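PDB 1X0U: hypothetical methylmalonyl-CoA decarboxylase alpha subunit from Sulfolobus tokodaii, which is of unknown function but carries a carboxyl transferase domain, which belongs to the ClpP/crotonase clan. Local coordinates for residues A[92-97]-A[125-130]; A[296-301]-A[320-325]; A[74-79]-A[101-106]. All coordinates share one frame; numbering follows the deposited sequence.

Overall arrangement
Two seven-stranded mixed sheets with the same pattern of antiparallel and parallel neighbours make up this chain's framework, an example of one plan used twice. Contacts 1 and 3 belong to the first sheet and its loops. Their segments alternate along the chain (74-79, 92-97, 101-106, 125-130) and their centres lie about 22 Å apart. Contact 2 follows later, at the hairpin 315-322/325-332 of the second sheet, its centre about 27 Å from that of contact 1 and about 45 Å from that of contact 3, across the chain's centre. Helix 494-505 packs on contact 2 within the chain, whereas Met504, on the same helix of a second subunit, packs at contact 1, beside a subunit interface.

Contact 1. Residues A[92-97]-A[125-130]; sequences TVFAYA and VGAPVV
Phe94 and Val129 pair in parallel within a beta-alpha-beta unit, in which helix 109-125 connects strand 91-98 to strand 129-133. The tight part is the backbone seam. Phe94 N gives a nearly straight bond (172°) to Pro128 O at 2.7 Å, and Phe94 O accepts from Val130 N at 2.9 Å. A longer bond of 3.3 Å, from Tyr96 N to Val130 O, carries the pairing onward. Val93 and Val130 share the sheet face with Ala95, and their methyls Val93 CG2 and Val130 CG1 meet at 3.9 Å; this side is closed by Phe50 and by Leu49 of helix 42-49. The opposite face is taken by Phe94. Its CG stands anti to the carbonyl carbon (chi1 -89°), which lays the ring beside the backbone N, on the side of Val125 and Ala127: Ala127 CB lies at the ring edge, near its plane, while Val125 CG2 approaches CE1 obliquely at 4.0 Å. Met504 of a second subunit packs on Phe94 and Val125.

The looser side is at partly exposed Thr92, where no backbone hydrogen bond links the segments and van der Waals contacts remain. Proline has no N-H to offer here, and Thr92 O rests 3.3 Å from both Ala127 CB and Pro128 CD.

Contact 2. Residues A[296-301]-A[320-325]; sequences YKIVDN and ARIAGN
Asp300 OD1 is gripped by two donors, the backbone N of Ala323 at 2.6 Å and, in a salt bridge, Arg495 NH1 of helix 494-505. Its twin, OD2, takes the N-H of Gly324, also at 2.6 Å. Toward these amides both oxygens use their syn lone pairs, so the carboxylate forms a two-pronged clamp on successive N-H groups of the type I' turn Ile322-Asn325, which closes the hairpin 315-322/325-332. CG of Asp300 stands anti to its own carbonyl carbon (chi1 -65°), which carries the group across to the turn. The main chains meet as well: Asp300 N binds Arg321 O at 2.9 Å, and a water bridges Asp300 O and Arg321 N. The apolar side begins with Val299, whose CG1 touches Ala320 CB at 3.6 Å and reaches Ile322 CG1 at 4.2 Å. The extended Arg321 chain brings NH1 to Gly324 O at 2.9 Å, above the carbonyl plane, and NH1 also bonds Pro262 O. With two amide N-H groups and an arginine converging on one buried carboxylate, the ionised form of Asp300 is probably favoured; hydrogen bonds hold it to the turn and the salt bridge to helix 494-505.

Contact 3. Residues A[74-79]-A[101-106]; sequences QRFYGD and TVLGGS
Phe76 and Val102 meet where two irregular loops face each other without a single hydrogen bond between them, an example of loops joined through mainly apolar side-chain contact. CG of Phe76 stands anti to its carbonyl carbon (chi1 -71°), which turns the ring toward Val102 and Leu103. Val102 sets CG1 anti to its backbone N (chi1 175°), pushing that methyl at the root of the aromatic side chain: it lies 3.7 Å from Phe76 CB and 3.8 Å from Phe76 CD2. The two side chains run past each other in opposite directions, with the methyl oblique to the ring. The same methyl lies 4.0 Å from the backbone C of Asp79, the last residue of the type II turn Phe76-Asp79.

Leu103 approaches the ring obliquely at CE2. Its backbone has positive phi, as do Gly104 and Gly105 after it, and with chi1 at -57° its CG points away from the carbonyl carbon and comes 4.2 Å from Phe76 CE2. Beyond, Leu103 CD2 brushes Gln74 NE2 at 4.1 Å; the bend at chi2 of the glutamine swings its amide over to that methyl. The glycine-rich turn is tied internally, for Leu103 O accepts from both the N and the OG of Ser106, at 2.8 and 2.9 Å.

Arg139 links the two loops, by a salt bridge to Asp79 and a hydrogen bond to Ser106 OG, and packs on Leu103. The 74-79 loop leads into strand 81-88 and is held by His111 and Lys114 of helix 109-125, while the 101-106 loop runs from strand 91-98 into that helix; Tyr77 packs on helix 8-23.

Contact 1. Residues A[92-97]-A[125-130]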
loop_
_atom_site.group_PDB
_atom_site.type_symbol
_atom_site.label_atom_id
_atom_site.label_comp_id
_atom_site.label_asym_id
_atom_site.label_seq_id
_atom_site.Cartn_x
_atom_site.Cartn_y
_atom_site.Cartn_z
ATOM N N THR A 92 23.438 -12.411 13.446
ATOM C CA THR A 92 22.631 -12.339 14.655
ATOM C C THR A 92 21.465 -13.325 14.721
ATOM O O THR A 92 20.617 -13.370 13.829
ATOM C CB THR A 92 22.056 -10.926 14.854
ATOM O OG1 THR A 92 23.126 -9.971 14.868
ATOM C CG2 THR A 92 21.298 -10.846 16.167
ATOM N N VAL A 93 21.436 -14.129 15.778
ATOM C CA VAL A 93 20.331 -15.053 15.962
ATOM C C VAL A 93 19.955 -15.064 17.438
ATOM O O VAL A 93 20.780 -14.807 18.308
ATOM C CB VAL A 93 20.652 -16.512 15.465
ATOM C CG1 VAL A 93 21.963 -16.541 14.689
ATOM C CG2 VAL A 93 20.643 -17.490 16.619
ATOM N N PHE A 94 18.687 -15.329 17.701
ATOM C CA PHE A 94 18.182 -15.396 19.055
ATOM C C PHE A 94 18.051 -16.853 19.457
ATOM O O PHE A 94 17.968 -17.744 18.612
ATOM C CB PHE A 94 16.817 -14.707 19.160
ATOM C CG PHE A 94 16.900 -13.234 19.464
ATOM C CD1 PHE A 94 17.175 -12.313 18.459
ATOM C CD2 PHE A 94 16.721 -12.773 20.766
ATOM C CE1 PHE A 94 17.267 -10.955 18.751
ATOM C CE2 PHE A 94 16.810 -11.426 21.068
ATOM C CZ PHE A 94 17.081 -10.515 20.067
ATOM N N ALA A 95 18.042 -17.097 20.758
ATOM C CA ALA A 95 17.903 -18.456 21.248
ATOM C C ALA A 95 17.500 -18.483 22.705
ATOM O O ALA A 95 17.651 -17.500 23.429
ATOM C CB ALA A 95 19.227 -19.212 21.078
ATOM N N TYR A 96 16.944 -19.617 23.109
ATOM C CA TYR A 96 16.614 -19.847 24.494
ATOM C C TYR A 96 17.116 -21.256 24.750
ATOM O O TYR A 96 17.124 -22.100 23.847
ATOM C CB TYR A 96 15.117 -19.724 24.788
ATOM C CG TYR A 96 14.218 -20.750 24.150
ATOM C CD1 TYR A 96 13.460 -20.432 23.020
ATOM C CD2 TYR A 96 14.077 -22.022 24.703
ATOM C CE1 TYR A 96 12.587 -21.351 22.470
ATOM C CE2 TYR A 96 13.200 -22.949 24.155
ATOM C CZ TYR A 96 12.459 -22.603 23.034
ATOM O OH TYR A 96 11.609 -23.522 22.464
ATOM N N ALA A 97 17.581 -21.486 25.968
ATOM C CA ALA A 97 18.094 -22.787 26.362
ATOM C C ALA A 97 17.494 -23.072 27.722
ATOM O O ALA A 97 17.790 -22.378 28.693
ATOM C CB ALA A 97 19.615 -22.749 26.447
ATOM N N VAL A 125 13.569 -7.376 14.917
ATOM C CA VAL A 125 14.810 -7.124 14.179
ATOM C C VAL A 125 15.066 -8.077 13.001
ATOM O O VAL A 125 16.044 -7.916 12.263
ATOM C CB VAL A 125 16.038 -7.165 15.120
ATOM C CG1 VAL A 125 15.895 -6.104 16.223
ATOM C CG2 VAL A 125 16.202 -8.551 15.717
ATOM N N GLY A 126 14.197 -9.068 12.835
ATOM C CA GLY A 126 14.361 -10.007 11.741
ATOM C C GLY A 126 15.514 -10.977 11.913
ATOM O O GLY A 126 16.341 -11.138 11.014
ATOM N N ALA A 127 15.589 -11.632 13.065
ATOM C CA ALA A 127 16.660 -12.604 13.282
ATOM C C ALA A 127 16.100 -13.982 13.606
ATOM O O ALA A 127 15.035 -14.103 14.207
ATOM C CB ALA A 127 17.583 -12.138 14.393
ATOM N N PRO A 128 16.808 -15.042 13.190
ATOM C CA PRO A 128 16.370 -16.417 13.448
ATOM C C PRO A 128 16.307 -16.697 14.951
ATOM O O PRO A 128 16.862 -15.950 15.757
ATOM C CB PRO A 128 17.454 -17.268 12.783
ATOM C CG PRO A 128 18.048 -16.348 11.719
ATOM C CD PRO A 128 18.068 -15.014 12.422
ATOM N N VAL A 129 15.633 -17.782 15.316
ATOM C CA VAL A 129 15.525 -18.189 16.706
ATOM C C VAL A 129 15.702 -19.696 16.838
ATOM O O VAL A 129 15.004 -20.473 16.186
ATOM C CB VAL A 129 14.153 -17.838 17.318
ATOM C CG1 VAL A 129 13.045 -18.311 16.402
ATOM C CG2 VAL A 129 14.006 -18.513 18.680
ATOM N N VAL A 130 16.650 -20.119 17.663
ATOM C CA VAL A 130 16.804 -21.543 17.856
ATOM C C VAL A 130 16.499 -21.817 19.316
ATOM O O VAL A 130 17.047 -21.176 20.222
ATOM C CB VAL A 130 18.230 -22.074 17.471
ATOM C CG1 VAL A 130 19.028 -21.011 16.742
ATOM C CG2 VAL A 130 18.947 -22.592 18.697
#

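Contact 2. Residues A[296-301]-A[320-325]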
loop_
_atom_site.group_PDB
_atom_site.type_symbol
_atom_site.label_atom_id
_atom_site.label_comp_id
_atom_site.label_asym_id
_atom_site.label_seq_id
_atom_site.Cartn_x
_atom_site.Cartn_y
_atom_site.Cartn_z
ATOM N N TYR A 296 24.515 -35.205 -5.919
ATOM C CA TYR A 296 25.904 -34.872 -5.577
ATOM C C TYR A 296 26.657 -34.401 -6.815
ATOM O O TYR A 296 27.489 -33.496 -6.739
ATOM C CB TYR A 296 26.665 -36.069 -4.972
ATOM C CG TYR A 296 25.991 -36.744 -3.797
ATOM C CD1 TYR A 296 25.267 -36.006 -2.859
ATOM C CD2 TYR A 296 26.075 -38.126 -3.622
ATOM C CE1 TYR A 296 24.639 -36.626 -1.779
ATOM C CE2 TYR A 296 25.452 -38.757 -2.542
ATOM C CZ TYR A 296 24.736 -38.000 -1.629
ATOM O OH TYR A 296 24.109 -38.611 -0.566
ATOM N N LYS A 297 26.369 -35.026 -7.951
ATOM C CA LYS A 297 27.024 -34.667 -9.202
ATOM C C LYS A 297 26.628 -33.279 -9.680
ATOM O O LYS A 297 27.409 -32.607 -10.341
ATOM C CB LYS A 297 26.678 -35.674 -10.307
ATOM C CG LYS A 297 27.797 -36.644 -10.709
ATOM C CD LYS A 297 27.597 -38.029 -10.101
ATOM C CE LYS A 297 28.296 -39.120 -10.924
ATOM N NZ LYS A 297 29.746 -38.842 -11.168
ATOM N N ILE A 298 25.416 -32.842 -9.355
ATOM C CA ILE A 298 24.971 -31.532 -9.813
ATOM C C ILE A 298 25.389 -30.355 -8.956
ATOM O O ILE A 298 25.768 -29.308 -9.476
ATOM C CB ILE A 298 23.433 -31.463 -9.952
ATOM C CG1 ILE A 298 22.951 -32.471 -10.993
ATOM C CG2 ILE A 298 23.015 -30.044 -10.370
ATOM C CD1 ILE A 298 21.462 -32.706 -10.977
ATOM N N VAL A 299 25.339 -30.529 -7.640
ATOM C CA VAL A 299 25.636 -29.436 -6.717
ATOM C C VAL A 299 27.092 -29.189 -6.361
ATOM O O VAL A 299 27.946 -30.050 -6.545
ATOM C CB VAL A 299 24.843 -29.623 -5.424
ATOM C CG1 VAL A 299 23.373 -29.783 -5.764
ATOM C CG2 VAL A 299 25.346 -30.860 -4.674
ATOM N N ASP A 300 27.351 -27.992 -5.836
ATOM C CA ASP A 300 28.679 -27.571 -5.429
ATOM C C ASP A 300 29.346 -28.596 -4.495
ATOM O O ASP A 300 28.790 -28.968 -3.455
ATOM C CB ASP A 300 28.594 -26.214 -4.717
ATOM C CG ASP A 300 28.134 -25.078 -5.633
ATOM O OD1 ASP A 300 27.703 -25.330 -6.782
ATOM O OD2 ASP A 300 28.200 -23.911 -5.188
ATOM N N ASN A 301 30.537 -29.046 -4.881
ATOM C CA ASN A 301 31.310 -30.003 -4.095
ATOM C C ASN A 301 30.505 -31.198 -3.575
ATOM O O ASN A 301 30.878 -31.819 -2.571
ATOM C CB ASN A 301 31.972 -29.275 -2.921
ATOM C CG ASN A 301 32.813 -28.093 -3.373
ATOM O OD1 ASN A 301 32.769 -27.022 -2.774
ATOM N ND2 ASN A 301 33.582 -28.284 -4.431
ATOM N N ALA A 320 21.362 -27.311 -0.747
ATOM C CA ALA A 320 22.652 -27.427 -1.397
ATOM C C ALA A 320 22.923 -26.097 -2.051
ATOM O O ALA A 320 22.085 -25.200 -2.028
ATOM C CB ALA A 320 22.614 -28.524 -2.462
ATOM N N ARG A 321 24.100 -25.961 -2.631
ATOM C CA ARG A 321 24.418 -24.740 -3.329
ATOM C C ARG A 321 24.748 -25.093 -4.757
ATOM O O ARG A 321 25.315 -26.152 -5.026
ATOM C CB ARG A 321 25.608 -24.033 -2.679
ATOM C CG ARG A 321 25.233 -23.261 -1.433
ATOM C CD ARG A 321 26.448 -22.840 -0.644
ATOM N NE ARG A 321 26.055 -22.321 0.661
ATOM C CZ ARG A 321 25.395 -21.185 0.840
ATOM N NH1 ARG A 321 25.067 -20.449 -0.210
ATOM N NH2 ARG A 321 25.046 -20.796 2.065
ATOM N N ILE A 322 24.365 -24.210 -5.671
ATOM C CA ILE A 322 24.668 -24.390 -7.080
ATOM C C ILE A 322 25.345 -23.114 -7.533
ATOM O O ILE A 322 24.697 -22.074 -7.696
ATOM C CB ILE A 322 23.407 -24.651 -7.909
ATOM C CG1 ILE A 322 22.907 -26.073 -7.622
ATOM C CG2 ILE A 322 23.723 -24.473 -9.391
ATOM C CD1 ILE A 322 21.710 -26.491 -8.431
ATOM N N ALA A 323 26.659 -23.194 -7.712
ATOM C CA ALA A 323 27.455 -22.036 -8.106
ATOM C C ALA A 323 27.366 -21.000 -6.991
ATOM O O ALA A 323 27.193 -19.811 -7.244
ATOM C CB ALA A 323 26.936 -21.446 -9.421
ATOM N N GLY A 324 27.451 -21.470 -5.751
ATOM C CA GLY A 324 27.404 -20.568 -4.614
ATOM C C GLY A 324 26.045 -20.187 -4.053
ATOM O O GLY A 324 25.968 -19.743 -2.908
ATOM N N ASN A 325 24.978 -20.351 -4.836
ATOM C CA ASN A 325 23.633 -20.001 -4.374
ATOM C C ASN A 325 22.828 -21.180 -3.851
ATOM O O ASN A 325 22.865 -22.282 -4.397
ATOM C CB ASN A 325 22.841 -19.314 -5.491
ATOM C CG ASN A 325 23.301 -17.895 -5.742
ATOM O OD1 ASN A 325 23.230 -17.405 -6.864
ATOM N ND2 ASN A 325 23.762 -17.220 -4.695
HETATM O O HOH W 1 26.281 -28.115 -2.321
#

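Contact 3. Residues A[74-79]-A[101-106]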
loop_
_atom_site.group_PDB
_atom_site.type_symbol
_atom_site.label_atom_id
_atom_site.label_comp_id
_atom_site.label_asym_id
_atom_site.label_seq_id
_atom_site.Cartn_x
_atom_site.Cartn_y
_atom_site.Cartn_z
ATOM N N GLN A 74 11.247 -21.774 46.279
ATOM C CA GLN A 74 12.066 -22.160 45.124
ATOM C C GLN A 74 12.225 -21.065 44.068
ATOM O O GLN A 74 11.780 -21.223 42.923
ATOM C CB GLN A 74 11.481 -23.410 44.452
ATOM C CG GLN A 74 11.812 -24.721 45.146
ATOM C CD GLN A 74 13.295 -25.041 45.117
ATOM O OE1 GLN A 74 14.112 -24.316 45.690
ATOM N NE2 GLN A 74 13.652 -26.128 44.437
ATOM N N ARG A 75 12.865 -19.960 44.440
ATOM C CA ARG A 75 13.062 -18.878 43.485
ATOM C C ARG A 75 14.429 -18.929 42.800
ATOM O O ARG A 75 15.394 -18.302 43.252
ATOM C CB ARG A 75 12.863 -17.516 44.162
ATOM C CG ARG A 75 11.454 -16.949 44.001
ATOM C CD ARG A 75 10.433 -17.794 44.727
ATOM N NE ARG A 75 9.049 -17.480 44.358
ATOM C CZ ARG A 75 8.472 -16.288 44.499
ATOM N NH1 ARG A 75 7.207 -16.119 44.135
ATOM N NH2 ARG A 75 9.152 -15.263 44.993
ATOM N N PHE A 76 14.503 -19.682 41.709
ATOM C CA PHE A 76 15.738 -19.803 40.948
ATOM C C PHE A 76 15.825 -18.648 39.962
ATOM O O PHE A 76 14.892 -18.414 39.204
ATOM C CB PHE A 76 15.746 -21.115 40.165
ATOM C CG PHE A 76 15.912 -22.338 41.013
ATOM C CD1 PHE A 76 17.170 -22.718 41.465
ATOM C CD2 PHE A 76 14.813 -23.134 41.328
ATOM C CE1 PHE A 76 17.336 -23.883 42.216
ATOM C CE2 PHE A 76 14.967 -24.301 42.078
ATOM C CZ PHE A 76 16.230 -24.677 42.521
ATOM N N TYR A 77 16.933 -17.919 39.967
ATOM C CA TYR A 77 17.095 -16.808 39.027
ATOM C C TYR A 77 16.972 -17.316 37.590
ATOM O O TYR A 77 17.610 -18.305 37.225
ATOM C CB TYR A 77 18.463 -16.152 39.194
ATOM C CG TYR A 77 18.616 -15.312 40.439
ATOM C CD1 TYR A 77 17.735 -14.265 40.711
ATOM C CD2 TYR A 77 19.678 -15.528 41.319
ATOM C CE1 TYR A 77 17.909 -13.448 41.828
ATOM C CE2 TYR A 77 19.863 -14.725 42.431
ATOM C CZ TYR A 77 18.980 -13.686 42.683
ATOM O OH TYR A 77 19.176 -12.896 43.791
ATOM N N GLY A 78 16.160 -16.641 36.781
ATOM C CA GLY A 78 15.988 -17.052 35.398
ATOM C C GLY A 78 14.794 -17.962 35.174
ATOM O O GLY A 78 14.384 -18.185 34.035
ATOM N N ASP A 79 14.250 -18.491 36.267
ATOM C CA ASP A 79 13.077 -19.362 36.243
ATOM C C ASP A 79 13.161 -20.589 35.330
ATOM O O ASP A 79 12.134 -21.104 34.889
ATOM C CB ASP A 79 11.832 -18.548 35.872
ATOM C CG ASP A 79 10.532 -19.239 36.273
ATOM O OD1 ASP A 79 9.515 -19.023 35.597
ATOM O OD2 ASP A 79 10.511 -19.987 37.270
ATOM N N THR A 101 18.029 -28.468 35.140
ATOM C CA THR A 101 18.344 -28.520 36.567
ATOM C C THR A 101 17.451 -27.610 37.397
ATOM O O THR A 101 17.472 -27.664 38.625
ATOM C CB THR A 101 19.810 -28.129 36.853
ATOM O OG1 THR A 101 19.974 -26.716 36.685
ATOM C CG2 THR A 101 20.754 -28.871 35.909
ATOM N N VAL A 102 16.677 -26.763 36.731
ATOM C CA VAL A 102 15.779 -25.864 37.441
ATOM C C VAL A 102 14.362 -26.401 37.309
ATOM O O VAL A 102 13.672 -26.137 36.327
ATOM C CB VAL A 102 15.863 -24.419 36.872
ATOM C CG1 VAL A 102 14.834 -23.521 37.538
ATOM C CG2 VAL A 102 17.258 -23.860 37.100
ATOM N N LEU A 103 13.940 -27.176 38.302
ATOM C CA LEU A 103 12.603 -27.762 38.309
ATOM C C LEU A 103 12.344 -28.512 36.996
ATOM O O LEU A 103 11.381 -28.232 36.271
ATOM C CB LEU A 103 11.554 -26.659 38.523
ATOM C CG LEU A 103 11.731 -25.812 39.797
ATOM C CD1 LEU A 103 10.768 -24.615 39.802
ATOM C CD2 LEU A 103 11.493 -26.689 41.021
ATOM N N GLY A 104 13.219 -29.469 36.700
ATOM C CA GLY A 104 13.095 -30.255 35.482
ATOM C C GLY A 104 12.841 -29.428 34.232
ATOM O O GLY A 104 12.174 -29.893 33.314
ATOM N N GLY A 105 13.373 -28.208 34.195
ATOM C CA GLY A 105 13.171 -27.334 33.049
ATOM C C GLY A 105 11.709 -27.041 32.750
ATOM O O GLY A 105 11.385 -26.572 31.666
ATOM N N SER A 106 10.824 -27.304 33.709
ATOM C CA SER A 106 9.392 -27.077 33.533
ATOM C C SER A 106 9.070 -25.668 33.032
ATOM O O SER A 106 9.812 -24.720 33.289
ATOM C CB SER A 106 8.647 -27.352 34.843
ATOM O OG SER A 106 9.119 -26.532 35.895
#